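Local coordinates for protein Cyclo(L-leucyl-L-leucyl) synthase (Staphylococcus haemolyticus, PDB 6EZ3) that catalyses the ATP-independent formation of cyclo(L-leucyl-L-leucyl) from two molecules of leucyl-tRNA, and also accepts other nonpolar residues such as phenylalanine and methionine, at residues D132-N137 with D208-K213; I42-N47 with E92-K97. One frame throughout, in Å; residues are numbered along the deposited sequence.

Contact 1 of 2, residues D132-N137 with D208-K213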
# COMPACT_ATOMS: atom_id res chain seq x y z
N ASP A 132 11.45 13.71 -13.87
CA ASP A 132 10.80 12.82 -14.87
C ASP A 132 9.31 13.14 -15.06
O ASP A 132 8.50 13.01 -14.13
CB ASP A 132 11.02 11.32 -14.53
CG ASP A 132 10.82 10.36 -15.69
OD1 ASP A 132 11.61 9.40 -15.81
OD2 ASP A 132 9.86 10.56 -16.48
N SER A 133 8.97 13.57 -16.27
CA SER A 133 7.62 13.98 -16.70
C SER A 133 6.70 12.79 -16.87
O SER A 133 5.50 12.88 -16.58
CB SER A 133 7.70 14.76 -18.01
OG SER A 133 8.92 15.48 -18.15
N ASN A 134 7.27 11.67 -17.37
CA ASN A 134 6.56 10.41 -17.62
C ASN A 134 6.09 9.81 -16.29
O ASN A 134 4.93 9.40 -16.18
CB ASN A 134 7.46 9.45 -18.43
CG ASN A 134 6.90 8.07 -18.68
OD1 ASN A 134 5.69 7.88 -18.86
ND2 ASN A 134 7.78 7.08 -18.73
N PHE A 135 6.98 9.80 -15.27
CA PHE A 135 6.70 9.29 -13.94
C PHE A 135 5.60 10.10 -13.29
O PHE A 135 4.66 9.50 -12.78
CB PHE A 135 7.97 9.26 -13.09
CG PHE A 135 7.74 8.90 -11.64
CD1 PHE A 135 7.41 7.60 -11.28
CD2 PHE A 135 7.89 9.84 -10.64
CE1 PHE A 135 7.20 7.26 -9.94
CE2 PHE A 135 7.69 9.51 -9.31
CZ PHE A 135 7.35 8.22 -8.97
N LYS A 136 5.68 11.46 -13.39
CA LYS A 136 4.65 12.37 -12.86
C LYS A 136 3.27 11.97 -13.40
O LYS A 136 2.35 11.78 -12.60
CB LYS A 136 4.97 13.83 -13.18
CG LYS A 136 3.96 14.81 -12.57
CD LYS A 136 4.57 16.19 -12.32
CE LYS A 136 3.57 17.18 -11.77
NZ LYS A 136 4.20 18.50 -11.44
N ASN A 137 3.16 11.74 -14.72
CA ASN A 137 1.93 11.30 -15.38
C ASN A 137 1.44 9.96 -14.81
O ASN A 137 0.26 9.86 -14.43
CB ASN A 137 2.12 11.21 -16.90
CG ASN A 137 1.02 10.47 -17.65
OD1 ASN A 137 -0.13 10.94 -17.77
ND2 ASN A 137 1.35 9.29 -18.17
N ASP A 208 11.76 -0.94 -16.58
CA ASP A 208 12.79 0.11 -16.45
C ASP A 208 12.42 1.40 -17.16
O ASP A 208 13.24 1.96 -17.88
CB ASP A 208 14.17 -0.43 -16.88
CG ASP A 208 14.56 -1.73 -16.19
OD1 ASP A 208 14.97 -1.67 -15.01
OD2 ASP A 208 14.44 -2.81 -16.84
N GLN A 209 11.18 1.86 -16.97
CA GLN A 209 10.71 3.06 -17.65
C GLN A 209 11.01 4.33 -16.88
O GLN A 209 10.84 5.43 -17.41
CB GLN A 209 9.23 2.93 -18.03
CG GLN A 209 9.03 2.10 -19.30
CD GLN A 209 7.65 2.22 -19.87
OE1 GLN A 209 7.10 3.32 -20.01
NE2 GLN A 209 7.09 1.09 -20.28
N PHE A 210 11.48 4.18 -15.63
CA PHE A 210 11.86 5.32 -14.78
C PHE A 210 13.22 5.12 -14.11
O PHE A 210 13.80 4.03 -14.19
CB PHE A 210 10.79 5.63 -13.72
CG PHE A 210 9.35 5.40 -14.12
CD1 PHE A 210 8.74 6.23 -15.05
CD2 PHE A 210 8.61 4.39 -13.55
CE1 PHE A 210 7.41 6.03 -15.42
CE2 PHE A 210 7.27 4.20 -13.89
CZ PHE A 210 6.68 5.03 -14.82
N ASN A 211 13.71 6.17 -13.43
CA ASN A 211 14.99 6.19 -12.70
C ASN A 211 14.85 5.64 -11.27
O ASN A 211 15.66 5.94 -10.40
CB ASN A 211 15.59 7.60 -12.69
CG ASN A 211 15.68 8.24 -14.06
OD1 ASN A 211 16.38 7.74 -14.95
ND2 ASN A 211 14.93 9.33 -14.27
N LEU A 212 13.79 4.83 -11.05
CA LEU A 212 13.45 4.14 -9.79
C LEU A 212 13.44 2.64 -10.04
O LEU A 212 13.13 2.19 -11.15
CB LEU A 212 12.08 4.58 -9.27
CG LEU A 212 11.92 6.03 -8.88
CD1 LEU A 212 10.50 6.46 -9.05
CD2 LEU A 212 12.35 6.26 -7.46
N LYS A 213 13.79 1.86 -9.01
CA LYS A 213 13.83 0.41 -9.12
C LYS A 213 13.23 -0.28 -7.90
O LYS A 213 13.46 0.13 -6.77
CB LYS A 213 15.27 -0.08 -9.37
CG LYS A 213 15.74 0.11 -10.82
CD LYS A 213 17.18 -0.38 -11.02
CE LYS A 213 17.82 0.08 -12.31
NZ LYS A 213 19.31 -0.05 -12.26

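Contact 2 of 2, residues I42-N47 with E92-K97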
# COMPACT_ATOMS: atom_id res chain seq x y z
N ILE A 42 -7.70 -12.45 4.41
CA ILE A 42 -6.31 -12.17 4.04
C ILE A 42 -5.35 -12.38 5.20
O ILE A 42 -4.24 -12.80 4.97
CB ILE A 42 -6.11 -10.78 3.34
CG1 ILE A 42 -6.69 -9.62 4.17
CG2 ILE A 42 -6.68 -10.80 1.90
CD1 ILE A 42 -6.44 -8.28 3.66
N ILE A 43 -5.79 -12.09 6.45
CA ILE A 43 -4.95 -12.29 7.63
C ILE A 43 -4.79 -13.79 7.87
O ILE A 43 -3.65 -14.28 7.99
CB ILE A 43 -5.45 -11.52 8.87
CG1 ILE A 43 -5.41 -10.00 8.60
CG2 ILE A 43 -4.64 -11.93 10.11
CD1 ILE A 43 -5.40 -9.06 9.88
N GLN A 44 -5.90 -14.53 7.86
CA GLN A 44 -5.85 -15.97 8.04
C GLN A 44 -4.94 -16.62 7.00
O GLN A 44 -4.16 -17.49 7.35
CB GLN A 44 -7.26 -16.58 8.03
CG GLN A 44 -8.02 -16.47 9.37
CD GLN A 44 -7.32 -17.08 10.58
OE1 GLN A 44 -6.56 -18.07 10.48
NE2 GLN A 44 -7.57 -16.50 11.75
N TRP A 45 -5.00 -16.12 5.73
CA TRP A 45 -4.18 -16.55 4.59
C TRP A 45 -2.70 -16.23 4.81
O TRP A 45 -1.85 -17.10 4.61
CB TRP A 45 -4.66 -15.88 3.28
CG TRP A 45 -3.81 -16.20 2.07
CD1 TRP A 45 -3.87 -17.33 1.31
CD2 TRP A 45 -2.74 -15.41 1.54
NE1 TRP A 45 -2.91 -17.28 0.32
CE2 TRP A 45 -2.20 -16.12 0.45
CE3 TRP A 45 -2.18 -14.17 1.89
CZ2 TRP A 45 -1.12 -15.63 -0.30
CZ3 TRP A 45 -1.10 -13.69 1.16
CH2 TRP A 45 -0.59 -14.41 0.07
N ALA A 46 -2.39 -14.99 5.23
CA ALA A 46 -1.03 -14.55 5.47
C ALA A 46 -0.47 -15.44 6.53
O ALA A 46 0.56 -16.05 6.30
CB ALA A 46 -1.00 -13.10 5.94
N ASN A 47 -1.21 -15.57 7.65
CA ASN A 47 -0.84 -16.33 8.84
C ASN A 47 -0.51 -17.77 8.57
O ASN A 47 0.49 -18.27 9.08
CB ASN A 47 -1.92 -16.21 9.90
CG ASN A 47 -1.61 -16.91 11.19
OD1 ASN A 47 -0.58 -16.67 11.82
ND2 ASN A 47 -2.50 -17.77 11.63
N GLU A 92 -6.40 -6.09 14.74
CA GLU A 92 -5.95 -6.54 16.05
C GLU A 92 -6.71 -7.77 16.53
O GLU A 92 -6.10 -8.67 17.08
CB GLU A 92 -6.03 -5.42 17.07
CG GLU A 92 -4.97 -4.36 16.86
CD GLU A 92 -4.79 -3.36 17.98
OE1 GLU A 92 -5.53 -3.42 19.00
OE2 GLU A 92 -3.90 -2.50 17.83
N ASP A 93 -8.02 -7.83 16.25
CA ASP A 93 -8.87 -8.95 16.61
C ASP A 93 -8.46 -10.23 15.92
O ASP A 93 -8.41 -11.28 16.57
CB ASP A 93 -10.33 -8.63 16.33
CG ASP A 93 -11.13 -8.47 17.60
OD1 ASP A 93 -11.19 -9.44 18.40
OD2 ASP A 93 -11.69 -7.36 17.82
N GLU A 94 -8.13 -10.13 14.63
CA GLU A 94 -7.73 -11.30 13.84
C GLU A 94 -6.36 -11.80 14.19
O GLU A 94 -6.14 -13.02 14.17
CB GLU A 94 -7.83 -11.04 12.35
CG GLU A 94 -9.22 -11.31 11.83
CD GLU A 94 -9.78 -12.71 12.05
OE1 GLU A 94 -9.10 -13.72 11.74
OE2 GLU A 94 -10.93 -12.77 12.52
N ILE A 95 -5.43 -10.86 14.51
CA ILE A 95 -4.07 -11.20 14.90
C ILE A 95 -4.10 -12.00 16.21
O ILE A 95 -3.44 -13.03 16.29
CB ILE A 95 -3.15 -9.95 14.90
CG1 ILE A 95 -2.93 -9.43 13.47
CG2 ILE A 95 -1.80 -10.24 15.61
CD1 ILE A 95 -2.67 -7.91 13.40
N ILE A 96 -4.97 -11.60 17.18
CA ILE A 96 -5.14 -12.35 18.44
C ILE A 96 -5.64 -13.76 18.16
O ILE A 96 -5.09 -14.73 18.70
CB ILE A 96 -6.03 -11.64 19.47
CG1 ILE A 96 -5.48 -10.27 19.86
CG2 ILE A 96 -6.16 -12.53 20.70
CD1 ILE A 96 -6.55 -9.21 20.15
N LYS A 97 -6.66 -13.88 17.28
CA LYS A 97 -7.21 -15.18 16.92
C LYS A 97 -6.13 -16.09 16.34
O LYS A 97 -6.24 -17.30 16.44
CB LYS A 97 -8.34 -15.00 15.91
CG LYS A 97 -9.63 -14.38 16.46
CD LYS A 97 -10.79 -14.60 15.51
CE LYS A 97 -11.75 -13.46 15.49
NZ LYS A 97 -12.80 -13.70 14.47

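Contact 1 of 2, residues D132-N137 with D208-K213
Asp-132 meets the loop 208-213 through one carboxylate oxygen and caps its own helix with the other. OD1 lies at the edge of the Phe-210 ring, near the ring plane. It also comes within 3.7 Å of Asn-211 ND2, but no hydrogen bond forms there; that amide nitrogen is hydrogen-bonded to Gln-128 OE1. Asp-132 is the N-cap residue of helix 133-149, and OD2 is the capping atom. It accepts from Phe-135 N at 3.2 Å and, weakly, from Asn-134 N. The bond from Phe-135 N reaches OD2 from above the carboxylate plane.

Asn-134, the second residue of the helix, turns its amide to the loop. ND2 sits 3.5 Å from Phe-210 CE1, at an oblique position to the ring, with the amide and ring planes 48° apart. Phe-135 carries the apolar part. Its CG is anti to the backbone N (chi1 173°), which takes the ring off the helix to meet both Phe-210 and Leu-212. The edge of Phe-135 points at the face of Phe-210, with CD1 over the centre of that ring. This is a T-shaped pair, with centroids 5.4 Å apart and planes at 69°. Phe-135 CB also packs on Phe-210 CD1, 3.7 Å away. Leu-212 CD1 lies over one face of Phe-135, 3.8 Å from its centroid, in a CH-pi contact.

Helix 116-131 supplies Ile-125 and Phe-129 to the Phe-135 side chain. Phe-210 also rests on Leu-201 of helix 200-206, while Phe-135 comes close to Leu-173. Both leucines are probably substrate-binding residues, by analogy with related enzymes. No hydrogen bond crosses between the two segments. The loop is therefore held to the helix start by aromatic and aliphatic packing, with Asp-132 and Asn-134 bringing polar atoms to one side of the Phe-210 ring.

Contact 2 of 2, residues I42-N47 with E92-K97
Helix segments 42-47 and 92-97 run in broadly the same direction, with an angle of 37° between their axes. The axes of these short segments come no closer than 9.9 Å. The nearest CA atoms are those of Ile-43 and Glu-94, so the contact centres on this pair.

Ile-43 meets the aliphatic base of Glu-94. Its CD1 and CG2 both lie 4.0 Å from Glu-94 CB. CG1 is anti to the carbonyl carbon (chi1 -63°), and from there CD1 reaches on toward Ile-95 CG1 in a looser apolar contact. The next residue, Gln-44, makes the polar link. Its NE2 donates to Glu-94 OE1 at 3.2 Å, and the bond is nearly straight at 166°. OE1 lies almost in the amide plane of Gln-44, while the amide and carboxylate planes stand close to perpendicular.

The other oxygen, OE2, forms a salt bridge to Lys-97 NZ at 2.9 Å. Arg-40, one turn before Gln-44, forms a second salt bridge with this oxygen. The buried carboxylate is thus gripped from both helices. The two positive partners would be expected to favour its ionised form.

Toward the sheet the packing is apolar. Ile-43 rests on Phe-53 and Ile-55 of strand 52-57 and on Leu-25 of strand 22-26. Ile-95 also touches Ile-55. Helix 36-49 is the beta-alpha-beta crossover between these parallel strands, in a Rossmann-like sheet consistent with the HUP clan. The contact joins it to the end part of helix 73-97. On another side of helix 36-49, Trp-45 packs on Ile-221 and Leu-223 of strand 218-225.

From the N terminus, the chain passes strand 4-8, helix 11-19 and strand 22-26 before helix 36-49. Contact 2 then closes a loop of 44 intervening residues that includes strand 52-57 and much of helix 73-97. It is complete before contact 1 opens at the start of helix 133-149. Contact 1 spans 70 residues, mostly helical, and returns in the loop between helix 200-206 and strand 218-225. The two loops are in series and neither nests nor crosses. The centres of contact 1 and contact 2 lie about 36 Å apart, on opposite sides of the chain's centre. Contact 2 ties two helices beside the sheet; contact 1 joins a helix start to a late loop.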